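Local coordinates for protein beta-galactosidase (Trichoderma reesei, PDB 3OG2) that probably hydrolyses terminal non-reducing beta-D-galactose residues in beta-D-galactosides, as a family 35 glycoside hydrolase, at residues A594-F606 and I614-G628. Numbering follows the deposited sequence. Where two conformers were deposited one is given.
Sequences AIKGNALSVQADF and IIGIPKGISKLAVNG
Asn-598, in the type II' turn that opens strand 599-605, offers its carbonyl O to two backbone donors, Ser-622 N and Lys-623 N, at 2.8 and 3.0 Å. With CG placed between the backbone N and carbonyl carbon (chi1 62°), its amide lies against the aliphatic part of Lys-623, ND2 being 3.2 Å from CD. From here the chains run parallel, and Leu-600, bonded through N to Lys-623 O and through O to Ala-625 N, starts an alternation that Val-602 continues between Ala-625 and Asn-627. The Leu-600 side chain lies alongside Leu-624, and its CD2 packs at 3.8 Å on Ile-614 CG2; the CG2 methyl of Val-602 meets Leu-624 CD1. Gln-603 crosses over the Asn-627 backbone, while its NE2 bonds to Gly-984 O. At Ala-604 a side chain takes over from the backbone: Asn-627 OD1 accepts Ala-604 N on an in-plane lone pair, and Asn-627 ND2 donates to Ala-604 O, both at 2.8 Å. A leucine at Asn-627 would probably leave the Ala-604 N and O without these mates and let the strand end move away. Val-626 CG1 sits at the edge of the Phe-606 ring, in its plane, 4.0 Å from CE2. The pairing is a parallel step inside the mixed beta-sheet of beta-galactosidase domain 3, with Asn-627 and Gly-628 turning the chain into strand 629-635 as a tight beta-hairpin.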
loop_
_atom_site.group_PDB
_atom_site.type_symbol
_atom_site.label_atom_id
_atom_site.label_comp_id
_atom_site.label_asym_id
_atom_site.label_seq_id
_atom_site.Cartn_x
_atom_site.Cartn_y
_atom_site.Cartn_z
ATOM N N ALA A 594 -20.619 -9.446 17.226
ATOM C CA ALA A 594 -21.732 -10.270 16.746
ATOM C C ALA A 594 -22.625 -10.539 17.953
ATOM O O ALA A 594 -22.169 -10.567 19.114
ATOM C CB ALA A 594 -21.252 -11.563 16.108
ATOM N N ILE A 595 -23.912 -10.734 17.641
ATOM C CA ILE A 595 -24.864 -11.089 18.671
ATOM C C ILE A 595 -25.262 -12.545 18.476
ATOM O O ILE A 595 -25.587 -12.946 17.361
ATOM C CB ILE A 595 -26.165 -10.264 18.647
ATOM C CG1 ILE A 595 -26.002 -8.796 19.043
ATOM C CG2 ILE A 595 -27.210 -10.960 19.511
ATOM C CD1 ILE A 595 -24.990 -8.594 20.157
ATOM N N LYS A 596 -25.263 -13.313 19.547
ATOM C CA LYS A 596 -25.791 -14.678 19.422
ATOM C C LYS A 596 -26.581 -14.922 20.705
ATOM O O LYS A 596 -26.018 -14.952 21.811
ATOM C CB LYS A 596 -24.725 -15.740 19.225
ATOM C CG LYS A 596 -25.334 -17.123 19.463
ATOM C CD LYS A 596 -25.373 -17.970 18.210
ATOM C CE LYS A 596 -26.207 -19.231 18.442
ATOM N NZ LYS A 596 -25.552 -20.243 19.309
ATOM N N GLY A 597 -27.889 -15.040 20.556
ATOM C CA GLY A 597 -28.740 -15.144 21.732
ATOM C C GLY A 597 -28.652 -13.866 22.561
ATOM O O GLY A 597 -28.764 -12.723 22.132
ATOM N N ASN A 598 -28.426 -14.077 23.858
ATOM C CA ASN A 598 -28.252 -12.964 24.780
ATOM C C ASN A 598 -26.795 -12.524 24.896
ATOM O O ASN A 598 -26.501 -11.829 25.874
ATOM C CB ASN A 598 -28.781 -13.390 26.152
ATOM C CG ASN A 598 -28.080 -14.555 26.810
ATOM O OD1 ASN A 598 -28.556 -15.033 27.879
ATOM N ND2 ASN A 598 -26.987 -15.117 26.329
ATOM N N ALA A 599 -25.913 -12.939 23.983
ATOM C CA ALA A 599 -24.474 -12.631 24.143
ATOM C C ALA A 599 -23.951 -11.714 23.053
ATOM O O ALA A 599 -24.228 -11.867 21.879
ATOM C CB ALA A 599 -23.710 -13.938 24.166
ATOM N N LEU A 600 -23.177 -10.732 23.490
ATOM C CA LEU A 600 -22.397 -9.906 22.572
ATOM C C LEU A 600 -20.979 -10.456 22.520
ATOM O O LEU A 600 -20.320 -10.557 23.569
ATOM C CB LEU A 600 -22.356 -8.476 23.085
ATOM C CG LEU A 600 -21.448 -7.508 22.296
ATOM C CD1 LEU A 600 -22.027 -7.241 20.919
ATOM C CD2 LEU A 600 -21.236 -6.191 23.032
ATOM N N SER A 601 -20.516 -10.814 21.331
ATOM C CA SER A 601 -19.197 -11.407 21.129
ATOM C C SER A 601 -18.324 -10.393 20.423
ATOM O O SER A 601 -18.731 -9.913 19.357
ATOM C CB SER A 601 -19.392 -12.665 20.275
ATOM O OG SER A 601 -18.183 -13.347 20.020
ATOM N N VAL A 602 -17.176 -10.069 20.944
ATOM C CA VAL A 602 -16.278 -9.087 20.369
ATOM C C VAL A 602 -14.993 -9.809 19.924
ATOM O O VAL A 602 -14.449 -10.584 20.719
ATOM C CB VAL A 602 -15.945 -8.033 21.433
ATOM C CG1 VAL A 602 -15.042 -6.953 20.827
ATOM C CG2 VAL A 602 -17.215 -7.423 22.036
ATOM N N GLN A 603 -14.524 -9.493 18.739
ATOM C CA GLN A 603 -13.194 -9.914 18.345
ATOM C C GLN A 603 -12.255 -8.714 18.413
ATOM O O GLN A 603 -12.597 -7.686 17.809
ATOM C CB GLN A 603 -13.236 -10.496 16.912
ATOM C CG GLN A 603 -14.072 -11.774 16.823
ATOM C CD GLN A 603 -13.551 -12.927 17.664
ATOM O OE1 GLN A 603 -14.328 -13.499 18.472
ATOM N NE2 GLN A 603 -12.282 -13.313 17.487
ATOM N N ALA A 604 -11.154 -8.849 19.108
ATOM C CA ALA A 604 -10.308 -7.705 19.422
ATOM C C ALA A 604 -8.828 -8.113 19.471
ATOM O O ALA A 604 -8.564 -9.291 19.727
ATOM C CB ALA A 604 -10.697 -7.155 20.775
ATOM N N ASP A 605 -7.963 -7.145 19.255
ATOM C CA ASP A 605 -6.538 -7.359 19.476
ATOM C C ASP A 605 -6.054 -6.400 20.566
ATOM O O ASP A 605 -6.539 -5.277 20.670
ATOM C CB ASP A 605 -5.682 -7.121 18.231
ATOM C CG ASP A 605 -5.895 -8.180 17.166
ATOM O OD1 ASP A 605 -6.967 -8.804 17.077
ATOM O OD2 ASP A 605 -4.918 -8.410 16.351
ATOM N N PHE A 606 -5.107 -6.887 21.355
ATOM C CA PHE A 606 -4.543 -6.120 22.433
ATOM C C PHE A 606 -3.011 -6.133 22.375
ATOM O O PHE A 606 -2.378 -7.191 22.354
ATOM C CB PHE A 606 -4.950 -6.736 23.784
ATOM C CG PHE A 606 -6.454 -6.806 23.921
ATOM C CD1 PHE A 606 -7.177 -5.666 24.277
ATOM C CD2 PHE A 606 -7.120 -8.014 23.711
ATOM C CE1 PHE A 606 -8.556 -5.701 24.425
ATOM C CE2 PHE A 606 -8.510 -8.041 23.861
ATOM C CZ PHE A 606 -9.226 -6.907 24.207
ATOM N N ILE A 614 -17.890 -0.925 26.907
ATOM C CA ILE A 614 -18.865 -1.151 25.836
ATOM C C ILE A 614 -20.044 -0.228 26.026
ATOM O O ILE A 614 -20.650 -0.257 27.103
ATOM C CB ILE A 614 -19.371 -2.602 25.873
ATOM C CG1 ILE A 614 -18.255 -3.570 26.174
ATOM C CG2 ILE A 614 -20.079 -2.922 24.564
ATOM C CD1 ILE A 614 -17.274 -3.849 25.125
ATOM N N ILE A 615 -20.305 0.577 25.025
ATOM C CA ILE A 615 -21.355 1.608 25.112
ATOM C C ILE A 615 -22.424 1.320 24.098
ATOM O O ILE A 615 -22.096 1.159 22.899
ATOM C CB ILE A 615 -20.708 2.994 24.903
ATOM C CG1 ILE A 615 -19.658 3.294 25.994
ATOM C CG2 ILE A 615 -21.744 4.104 24.811
ATOM C CD1 ILE A 615 -18.668 4.387 25.593
ATOM N N GLY A 616 -23.668 1.218 24.529
ATOM C CA GLY A 616 -24.765 0.925 23.606
ATOM C C GLY A 616 -25.050 -0.542 23.534
ATOM O O GLY A 616 -24.958 -1.165 22.484
ATOM N N ILE A 617 -25.392 -1.170 24.638
ATOM C CA ILE A 617 -25.686 -2.598 24.653
ATOM C C ILE A 617 -27.003 -2.918 23.951
ATOM O O ILE A 617 -27.980 -2.325 24.367
ATOM C CB ILE A 617 -25.758 -3.032 26.147
ATOM C CG1 ILE A 617 -24.540 -2.571 26.966
ATOM C CG2 ILE A 617 -25.999 -4.531 26.175
ATOM C CD1 ILE A 617 -23.241 -2.948 26.357
ATOM N N PRO A 618 -27.040 -3.805 22.945
ATOM C CA PRO A 618 -28.309 -4.058 22.264
ATOM C C PRO A 618 -29.307 -4.634 23.274
ATOM O O PRO A 618 -29.013 -5.281 24.319
ATOM C CB PRO A 618 -27.955 -5.052 21.169
ATOM C CG PRO A 618 -26.475 -5.076 21.091
ATOM C CD PRO A 618 -25.930 -4.595 22.420
ATOM N N LYS A 619 -30.582 -4.386 22.947
ATOM C CA LYS A 619 -31.666 -4.821 23.816
ATOM C C LYS A 619 -31.651 -6.312 24.057
ATOM O O LYS A 619 -31.463 -7.076 23.110
ATOM C CB LYS A 619 -33.005 -4.453 23.187
ATOM C CG LYS A 619 -34.146 -4.452 24.196
ATOM C CD LYS A 619 -34.851 -3.087 24.162
ATOM C CE LYS A 619 -35.260 -2.663 25.566
ATOM N NZ LYS A 619 -34.715 -1.322 25.924
ATOM N N GLY A 620 -31.869 -6.772 25.284
ATOM C CA GLY A 620 -31.924 -8.224 25.440
ATOM C C GLY A 620 -30.571 -8.880 25.616
ATOM O O GLY A 620 -30.448 -10.100 25.860
ATOM N N ILE A 621 -29.469 -8.137 25.493
ATOM C CA ILE A 621 -28.158 -8.809 25.650
ATOM C C ILE A 621 -27.630 -8.656 27.065
ATOM O O ILE A 621 -27.627 -7.566 27.649
ATOM C CB ILE A 621 -27.180 -8.181 24.654
ATOM C CG1 ILE A 621 -27.389 -8.637 23.216
ATOM C CG2 ILE A 621 -25.731 -8.402 25.079
ATOM C CD1 ILE A 621 -28.359 -9.717 22.847
ATOM N N SER A 622 -27.154 -9.740 27.649
ATOM C CA SER A 622 -26.731 -9.703 29.044
ATOM C C SER A 622 -25.407 -10.434 29.230
ATOM O O SER A 622 -24.918 -10.440 30.357
ATOM C CB SER A 622 -27.745 -10.356 29.980
ATOM O OG SER A 622 -28.036 -11.691 29.544
ATOM N N LYS A 623 -24.827 -11.029 28.231
ATOM C CA LYS A 623 -23.549 -11.750 28.335
ATOM C C LYS A 623 -22.537 -11.117 27.379
ATOM O O LYS A 623 -22.917 -10.589 26.318
ATOM C CB LYS A 623 -23.748 -13.243 28.040
ATOM C CG LYS A 623 -24.573 -13.935 29.164
ATOM C CD LYS A 623 -24.792 -15.371 28.702
ATOM C CE LYS A 623 -25.716 -16.119 29.671
ATOM N NZ LYS A 623 -25.074 -17.336 30.239
ATOM N N LEU A 624 -21.292 -11.204 27.786
ATOM C CA LEU A 624 -20.164 -10.678 27.013
ATOM C C LEU A 624 -19.132 -11.769 26.745
ATOM O O LEU A 624 -18.826 -12.566 27.630
ATOM C CB LEU A 624 -19.544 -9.526 27.793
ATOM C CG LEU A 624 -18.372 -8.868 27.060
ATOM C CD1 LEU A 624 -18.830 -8.145 25.776
ATOM C CD2 LEU A 624 -17.684 -7.914 28.016
ATOM N N ALA A 625 -18.597 -11.781 25.537
ATOM C CA ALA A 625 -17.433 -12.612 25.279
ATOM C C ALA A 625 -16.410 -11.774 24.501
ATOM O O ALA A 625 -16.824 -10.946 23.665
ATOM C CB ALA A 625 -17.774 -13.856 24.455
ATOM N N VAL A 626 -15.134 -12.025 24.745
ATOM C CA VAL A 626 -14.034 -11.374 24.001
ATOM C C VAL A 626 -13.158 -12.498 23.429
ATOM O O VAL A 626 -12.706 -13.330 24.206
ATOM C CB VAL A 626 -13.249 -10.365 24.852
ATOM C CG1 VAL A 626 -12.046 -9.810 24.109
ATOM C CG2 VAL A 626 -14.170 -9.215 25.317
ATOM N N ASN A 627 -12.993 -12.557 22.148
ATOM C CA ASN A 627 -12.143 -13.584 21.491
ATOM C C ASN A 627 -12.524 -14.971 21.967
ATOM O O ASN A 627 -11.693 -15.811 22.268
ATOM C CB ASN A 627 -10.663 -13.325 21.706
ATOM C CG ASN A 627 -10.278 -11.995 21.068
ATOM O OD1 ASN A 627 -10.981 -11.449 20.252
ATOM N ND2 ASN A 627 -9.101 -11.482 21.460
ATOM N N GLY A 628 -13.840 -15.168 22.030
ATOM C CA GLY A 628 -14.359 -16.504 22.313
ATOM C C GLY A 628 -14.398 -16.834 23.793
ATOM O O GLY A 628 -14.776 -17.970 24.105
HETATM O O HOH W 1 -15.847 -13.296 21.305
#